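Local coordinates for protein trypanothione-dependent glyoxalase I (Leishmania major, PDB 2C21) that belongs to the glyoxalase/bleomycin resistance/dioxygenase superfamily of paired beta-alpha-beta-beta-beta modules and carries bound nickel, at residues 72-76 / 117-121; 99-103 / 112-116. One frame throughout, in Å; residues are numbered along the deposited sequence.

How the contacts relate
Two closures, one inside the other, shape the second half of this chain. After strand 60-66 the chain crosses into the second module through the connection that contains 72-76, then runs through strand 78-85 and helix 88-97. Segment 99-103 follows, leading into strand 102-105, which pairs with strand 111-115 in contact 2 and closes a short hairpin. Residues 117-121 continue directly from that hairpin and return to 72-76, so contact 1 closes the wider loop with contact 2 nested within it. The two also touch, Y121 lying against V115 and D103. Together they tie the connection between modules to the second sheet and its edge hairpin.

Contact 1 (72-76 / 117-121); sequences YKHDE and PDGYY
The connection between the two modules meets the turn ahead of strand 121-126 here, with H74 reaching across to D118, G119 and Y120. The H74 ring does most of the work, using two parts of its rim. At one, NE2 donates an almost straight hydrogen bond to the backbone O of D118 (2.6 Å, 174°); the oxygen lies nearly in the ring plane, whereas the nitrogen sits above the plane of the carbonyl. At the other, H74 CE1 points into the centre of the Y120 ring, 3.5 Å from CE1 of that tyrosine, in a T-shaped stack with planes at 83°. The first torsion of H74 (chi1 -60°) sets CG beside its own backbone N and opposite the carbonyl carbon, presenting the imidazole edge to both partners. G119, with positive phi and no side chain, brings its carbonyl carbon to 3.5 Å from H74 NE2.

Water adds a second layer. One water oxygen lies 2.7 Å from both Y72 O and D118 O; another accepts from Y72 N and approaches D118 OD1. Both waters have more acceptors in reach than protons, so these links may not all form together. D118 OD1 also pairs with R21 and accepts from G17 N, while Y120 OH bonds to R15 O. Beside this, D75 N bonds to D75 OD2 of the second subunit. D116 OD1 receives D118 N, closing an Asx turn, and also Y120 N: the Asp-Pro-Asp-Gly turn common in the glyoxalase superfamily, leading into the strand that bears the nickel ligand E123.

Contact 2 (99-103 / 112-116); sequences DVPID and AFVVD
I102 and V114 sit directly across from each other on neighbouring strands as an antiparallel non-hydrogen-bonded pair, their CA atoms 4.6 Å apart, and the interactions fall into groups around that pair. Backbone hydrogen bonds frame it: V115 N donates to P101 O (3.1 Å) on one side, and D103 N to F113 O (2.8 Å) on the other. The second is the more bent, with an angle of 135° at its hydrogen and the donor tilted from the carbonyl plane. P101 O is shared, since the CA-H of V114 also approaches it, with 3.4 Å between V114 CA and that oxygen.

Apolar contacts occupy both faces of the ribbon. On the face of I102 and V114 the two side chains run alongside each other in the same direction, and I102 CD1 meets V114 CG1 at 3.7 Å. V114 holds CG1 anti to its carbonyl carbon (chi1 -52°), which turns this methyl to the isoleucine. V100 adds CG1, placed 4.1 Å from V114 CB and 3.6 Å from the backbone O of V115. The reverse face pairs the P101 ring with V115 through their CB atoms. There D103 brings no more than its CB against F113 CB; F113 directs its ring away from the hairpin, edge-to-face with the nickel ligand H80.

Strand 102-105 is an outermost strand of the second sheet within this chain, while 111-115 also bonds to strand 121-126 through A112 and V114. Helix 88-97, ended by a Schellman motif at D99, covers the I102 and A112 side, and V100 reaches F25 and R29 of helix 19-29.

Contact 1 (72-76 / 117-121)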
ATOM      1  N   TYR A  72       1.676  -6.848  17.188  1.00 40.33           N
ATOM      2  CA  TYR A  72       2.060  -7.624  16.022  1.00 41.37           C
ATOM      3  C   TYR A  72       3.579  -7.569  15.849  1.00 41.41           C
ATOM      4  O   TYR A  72       4.195  -6.499  15.977  1.00 42.65           O
ATOM      5  CB  TYR A  72       1.340  -7.089  14.773  1.00 41.87           C
ATOM      6  CG  TYR A  72      -0.154  -7.317  14.828  1.00 41.34           C
ATOM      7  CD1 TYR A  72      -0.996  -6.365  15.409  1.00 42.17           C
ATOM      8  CD2 TYR A  72      -0.713  -8.480  14.361  1.00 40.64           C
ATOM      9  CE1 TYR A  72      -2.362  -6.564  15.490  1.00 40.98           C
ATOM     10  CE2 TYR A  72      -2.103  -8.698  14.436  1.00 40.86           C
ATOM     11  CZ  TYR A  72      -2.921  -7.729  14.995  1.00 41.71           C
ATOM     12  OH  TYR A  72      -4.295  -7.909  15.102  1.00 37.47           O
ATOM     13  N   LYS A  73       4.184  -8.729  15.628  1.00 42.01           N
ATOM     14  CA  LYS A  73       5.594  -8.782  15.215  1.00 42.42           C
ATOM     15  C   LYS A  73       5.697  -8.777  13.692  1.00 40.94           C
ATOM     16  O   LYS A  73       4.779  -9.236  12.986  1.00 39.84           O
ATOM     17  CB  LYS A  73       6.340  -9.987  15.806  1.00 43.12           C
ATOM     18  CG  LYS A  73       5.863 -11.354  15.318  1.00 46.09           C
ATOM     19  CD  LYS A  73       7.044 -12.296  15.027  1.00 49.15           C
ATOM     20  CE  LYS A  73       7.895 -12.575  16.266  1.00 51.08           C
ATOM     21  NZ  LYS A  73       9.303 -12.953  15.895  1.00 52.71           N
ATOM     22  N   HIS A  74       6.816  -8.242  13.201  1.00 39.77           N
ATOM     23  CA  HIS A  74       6.974  -7.954  11.788  1.00 38.93           C
ATOM     24  C   HIS A  74       7.975  -8.892  11.125  1.00 39.02           C
ATOM     25  O   HIS A  74       8.998  -9.260  11.728  1.00 37.97           O
ATOM     26  CB  HIS A  74       7.407  -6.518  11.588  1.00 38.60           C
ATOM     27  CG  HIS A  74       6.427  -5.529  12.128  1.00 38.84           C
ATOM     28  ND1 HIS A  74       5.366  -5.062  11.389  1.00 38.10           N
ATOM     29  CD2 HIS A  74       6.312  -4.967  13.353  1.00 39.39           C
ATOM     30  CE1 HIS A  74       4.654  -4.230  12.126  1.00 39.82           C
ATOM     31  NE2 HIS A  74       5.204  -4.156  13.323  1.00 39.56           N
ATOM     32  N   ASP A  75       7.636  -9.265   9.889  1.00 38.58           N
ATOM     33  CA  ASP A  75       8.519  -9.975   8.985  1.00 39.23           C
ATOM     34  C   ASP A  75       9.407  -8.952   8.296  1.00 38.85           C
ATOM     35  O   ASP A  75       9.223  -7.743   8.446  1.00 38.50           O
ATOM     36  CB  ASP A  75       7.713 -10.776   7.919  1.00 39.69           C
ATOM     37  CG  ASP A  75       6.793  -9.879   7.022  1.00 40.37           C
ATOM     38  OD1 ASP A  75       7.202  -8.796   6.585  1.00 41.59           O
ATOM     39  OD2 ASP A  75       5.631 -10.263   6.735  1.00 43.19           O
ATOM     40  N   GLU A  76      10.360  -9.451   7.529  1.00 38.25           N
ATOM     41  CA  GLU A  76      11.183  -8.593   6.686  1.00 38.97           C
ATOM     42  C   GLU A  76      10.785  -8.771   5.219  1.00 38.08           C
ATOM     43  O   GLU A  76      11.640  -8.751   4.335  1.00 37.32           O
ATOM     44  CB  GLU A  76      12.652  -8.896   6.922  1.00 39.74           C
ATOM     45  CG  GLU A  76      13.059  -8.580   8.378  1.00 42.21           C
ATOM     46  CD  GLU A  76      14.551  -8.334   8.549  0.50 43.00           C
ATOM     47  OE1 GLU A  76      15.342  -9.278   8.341  0.50 42.70           O
ATOM     48  OE2 GLU A  76      14.921  -7.195   8.912  0.50 43.59           O
ATOM     49  N   PRO A 117       3.021   3.440  15.497  1.00 36.74           N
ATOM     50  CA  PRO A 117       2.940   2.877  16.851  1.00 36.67           C
ATOM     51  C   PRO A 117       3.040   1.347  16.954  1.00 36.77           C
ATOM     52  O   PRO A 117       3.414   0.832  18.023  1.00 36.25           O
ATOM     53  CB  PRO A 117       1.599   3.398  17.355  1.00 37.13           C
ATOM     54  CG  PRO A 117       1.409   4.687  16.574  1.00 37.26           C
ATOM     55  CD  PRO A 117       1.835   4.255  15.200  1.00 36.53           C
ATOM     56  N   ASP A 118       2.756   0.642  15.857  1.00 36.44           N
ATOM     57  CA  ASP A 118       2.864  -0.818  15.829  1.00 36.93           C
ATOM     58  C   ASP A 118       4.179  -1.344  15.262  1.00 36.95           C
ATOM     59  O   ASP A 118       4.389  -2.559  15.258  1.00 37.73           O
ATOM     60  CB  ASP A 118       1.711  -1.434  15.037  1.00 36.59           C
ATOM     61  CG  ASP A 118       0.388  -1.272  15.725  1.00 36.94           C
ATOM     62  OD1 ASP A 118       0.082  -2.059  16.646  1.00 35.88           O
ATOM     63  OD2 ASP A 118      -0.345  -0.338  15.349  1.00 41.06           O
ATOM     64  N   GLY A 119       5.052  -0.461  14.781  1.00 36.97           N
ATOM     65  CA  GLY A 119       6.333  -0.876  14.229  1.00 37.00           C
ATOM     66  C   GLY A 119       6.420  -0.937  12.707  1.00 37.45           C
ATOM     67  O   GLY A 119       7.443  -1.367  12.154  1.00 37.76           O
ATOM     68  N   TYR A 120       5.362  -0.529  12.019  1.00 37.93           N
ATOM     69  CA  TYR A 120       5.393  -0.453  10.563  1.00 37.55           C
ATOM     70  C   TYR A 120       6.232   0.757  10.148  1.00 38.08           C
ATOM     71  O   TYR A 120       6.230   1.807  10.832  1.00 37.24           O
ATOM     72  CB  TYR A 120       3.984  -0.301   9.968  1.00 37.12           C
ATOM     73  CG  TYR A 120       3.063  -1.484  10.184  1.00 35.82           C
ATOM     74  CD1 TYR A 120       3.129  -2.606   9.363  1.00 35.23           C
ATOM     75  CD2 TYR A 120       2.118  -1.469  11.203  1.00 34.56           C
ATOM     76  CE1 TYR A 120       2.282  -3.708   9.564  1.00 35.64           C
ATOM     77  CE2 TYR A 120       1.257  -2.554  11.412  1.00 34.39           C
ATOM     78  CZ  TYR A 120       1.346  -3.675  10.592  1.00 34.26           C
ATOM     79  OH  TYR A 120       0.499  -4.744  10.801  1.00 34.50           O
ATOM     80  N   TYR A 121       6.914   0.615   9.015  1.00 38.15           N
ATOM     81  CA  TYR A 121       7.712   1.700   8.458  1.00 38.53           C
ATOM     82  C   TYR A 121       6.942   2.573   7.483  1.00 38.53           C
ATOM     83  O   TYR A 121       6.133   2.095   6.685  1.00 38.79           O
ATOM     84  CB  TYR A 121       8.951   1.136   7.766  1.00 39.40           C
ATOM     85  CG  TYR A 121       9.940   0.575   8.740  1.00 40.07           C
ATOM     86  CD1 TYR A 121      10.056  -0.789   8.939  1.00 43.06           C
ATOM     87  CD2 TYR A 121      10.751   1.416   9.488  1.00 42.07           C
ATOM     88  CE1 TYR A 121      10.994  -1.305   9.851  1.00 44.08           C
ATOM     89  CE2 TYR A 121      11.673   0.917  10.399  1.00 42.43           C
ATOM     90  CZ  TYR A 121      11.788  -0.434  10.581  1.00 43.49           C
ATOM     91  OH  TYR A 121      12.705  -0.912  11.493  1.00 44.28           O
TER
HETATM   92  O   HOH W   1       2.163  -3.823  17.374  1.00 44.04           O
HETATM   93  O   HOH W   2       4.818  -4.227  17.293  1.00 44.51           O

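Contact 2 (99-103 / 112-116)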
ATOM      1  N   ASP A  99       7.904  12.194  20.045  1.00 39.91           N
ATOM      2  CA  ASP A  99       8.533  10.906  20.379  1.00 39.87           C
ATOM      3  C   ASP A  99       8.338   9.807  19.334  1.00 39.57           C
ATOM      4  O   ASP A  99       8.413   8.628  19.675  1.00 39.40           O
ATOM      5  CB  ASP A  99       8.068  10.376  21.749  1.00 39.94           C
ATOM      6  CG  ASP A  99       8.407  11.302  22.894  1.00 41.04           C
ATOM      7  OD1 ASP A  99       9.553  11.816  22.958  1.00 41.50           O
ATOM      8  OD2 ASP A  99       7.522  11.488  23.757  1.00 42.43           O
ATOM      9  N   VAL A 100       8.102  10.177  18.075  1.00 39.42           N
ATOM     10  CA  VAL A 100       7.969   9.182  17.003  1.00 39.24           C
ATOM     11  C   VAL A 100       9.362   8.704  16.608  1.00 39.15           C
ATOM     12  O   VAL A 100      10.226   9.536  16.297  1.00 38.54           O
ATOM     13  CB  VAL A 100       7.277   9.764  15.764  1.00 39.20           C
ATOM     14  CG1 VAL A 100       7.349   8.796  14.589  1.00 39.72           C
ATOM     15  CG2 VAL A 100       5.829  10.092  16.070  1.00 40.31           C
ATOM     16  N   PRO A 101       9.602   7.376  16.627  1.00 39.09           N
ATOM     17  CA  PRO A 101      10.935   6.893  16.252  1.00 39.22           C
ATOM     18  C   PRO A 101      11.319   7.273  14.823  1.00 39.53           C
ATOM     19  O   PRO A 101      10.536   7.056  13.892  1.00 39.36           O
ATOM     20  CB  PRO A 101      10.816   5.371  16.401  1.00 39.37           C
ATOM     21  CG  PRO A 101       9.644   5.161  17.310  1.00 38.77           C
ATOM     22  CD  PRO A 101       8.704   6.267  17.001  1.00 39.22           C
ATOM     23  N   ILE A 102      12.510   7.851  14.663  1.00 39.52           N
ATOM     24  CA  ILE A 102      13.028   8.235  13.350  1.00 39.97           C
ATOM     25  C   ILE A 102      14.124   7.239  12.979  1.00 40.66           C
ATOM     26  O   ILE A 102      15.203   7.261  13.554  1.00 40.38           O
ATOM     27  CB  ILE A 102      13.609   9.686  13.356  1.00 40.22           C
ATOM     28  CG1 ILE A 102      12.641  10.678  14.025  1.00 40.43           C
ATOM     29  CG2 ILE A 102      13.945  10.144  11.933  1.00 40.15           C
ATOM     30  CD1 ILE A 102      11.236  10.687  13.433  1.00 40.81           C
ATOM     31  N   ASP A 103      13.842   6.354  12.026  1.00 41.61           N
ATOM     32  CA  ASP A 103      14.783   5.283  11.669  1.00 42.37           C
ATOM     33  C   ASP A 103      15.902   5.792  10.755  1.00 42.61           C
ATOM     34  O   ASP A 103      17.056   5.373  10.878  1.00 42.85           O
ATOM     35  CB  ASP A 103      14.032   4.118  11.017  1.00 42.79           C
ATOM     36  CG  ASP A 103      14.948   2.972  10.640  1.00 44.72           C
ATOM     37  OD1 ASP A 103      15.433   2.261  11.543  1.00 47.56           O
ATOM     38  OD2 ASP A 103      15.183   2.782   9.432  1.00 48.00           O
ATOM     39  N   ALA A 112      13.087  10.223   4.414  1.00 38.40           N
ATOM     40  CA  ALA A 112      13.237   9.801   5.799  1.00 37.88           C
ATOM     41  C   ALA A 112      12.379   8.586   6.033  1.00 37.78           C
ATOM     42  O   ALA A 112      11.456   8.315   5.264  1.00 37.09           O
ATOM     43  CB  ALA A 112      12.853  10.921   6.761  1.00 38.25           C
ATOM     44  N   PHE A 113      12.711   7.840   7.076  1.00 37.72           N
ATOM     45  CA  PHE A 113      11.886   6.727   7.512  1.00 37.76           C
ATOM     46  C   PHE A 113      11.503   6.940   8.961  1.00 37.44           C
ATOM     47  O   PHE A 113      12.363   7.198   9.801  1.00 36.87           O
ATOM     48  CB  PHE A 113      12.626   5.396   7.363  1.00 37.93           C
ATOM     49  CG  PHE A 113      12.492   4.782   6.007  1.00 38.78           C
ATOM     50  CD1 PHE A 113      13.453   5.002   5.031  1.00 40.41           C
ATOM     51  CD2 PHE A 113      11.397   3.972   5.701  1.00 41.59           C
ATOM     52  CE1 PHE A 113      13.327   4.431   3.771  1.00 40.76           C
ATOM     53  CE2 PHE A 113      11.268   3.387   4.431  1.00 41.36           C
ATOM     54  CZ  PHE A 113      12.234   3.623   3.471  1.00 40.01           C
ATOM     55  N   VAL A 114      10.200   6.828   9.230  1.00 37.45           N
ATOM     56  CA  VAL A 114       9.653   6.894  10.581  1.00 37.45           C
ATOM     57  C   VAL A 114       8.859   5.614  10.875  1.00 37.23           C
ATOM     58  O   VAL A 114       8.498   4.869   9.956  1.00 37.11           O
ATOM     59  CB  VAL A 114       8.770   8.154  10.782  1.00 37.58           C
ATOM     60  CG1 VAL A 114       9.541   9.410  10.359  1.00 38.29           C
ATOM     61  CG2 VAL A 114       7.437   8.039  10.031  1.00 38.01           C
ATOM     62  N   VAL A 115       8.598   5.367  12.155  1.00 36.98           N
ATOM     63  CA  VAL A 115       7.964   4.127  12.588  1.00 36.60           C
ATOM     64  C   VAL A 115       6.632   4.424  13.272  1.00 36.47           C
ATOM     65  O   VAL A 115       6.559   5.293  14.149  1.00 36.43           O
ATOM     66  CB  VAL A 115       8.895   3.332  13.524  1.00 36.27           C
ATOM     67  CG1 VAL A 115       8.353   1.915  13.741  1.00 36.66           C
ATOM     68  CG2 VAL A 115      10.308   3.279  12.940  1.00 35.93           C
ATOM     69  N   ASP A 116       5.572   3.725  12.856  1.00 36.40           N
ATOM     70  CA  ASP A 116       4.256   3.951  13.419  1.00 36.29           C
ATOM     71  C   ASP A 116       4.130   3.214  14.756  1.00 36.27           C
ATOM     72  O   ASP A 116       5.038   2.471  15.137  1.00 35.21           O
ATOM     73  CB  ASP A 116       3.145   3.634  12.380  1.00 36.40           C
ATOM     74  CG  ASP A 116       2.623   2.214  12.434  1.00 36.50           C
ATOM     75  OD1 ASP A 116       3.234   1.318  13.070  1.00 35.53           O
ATOM     76  OD2 ASP A 116       1.555   2.003  11.791  1.00 37.53           O
TER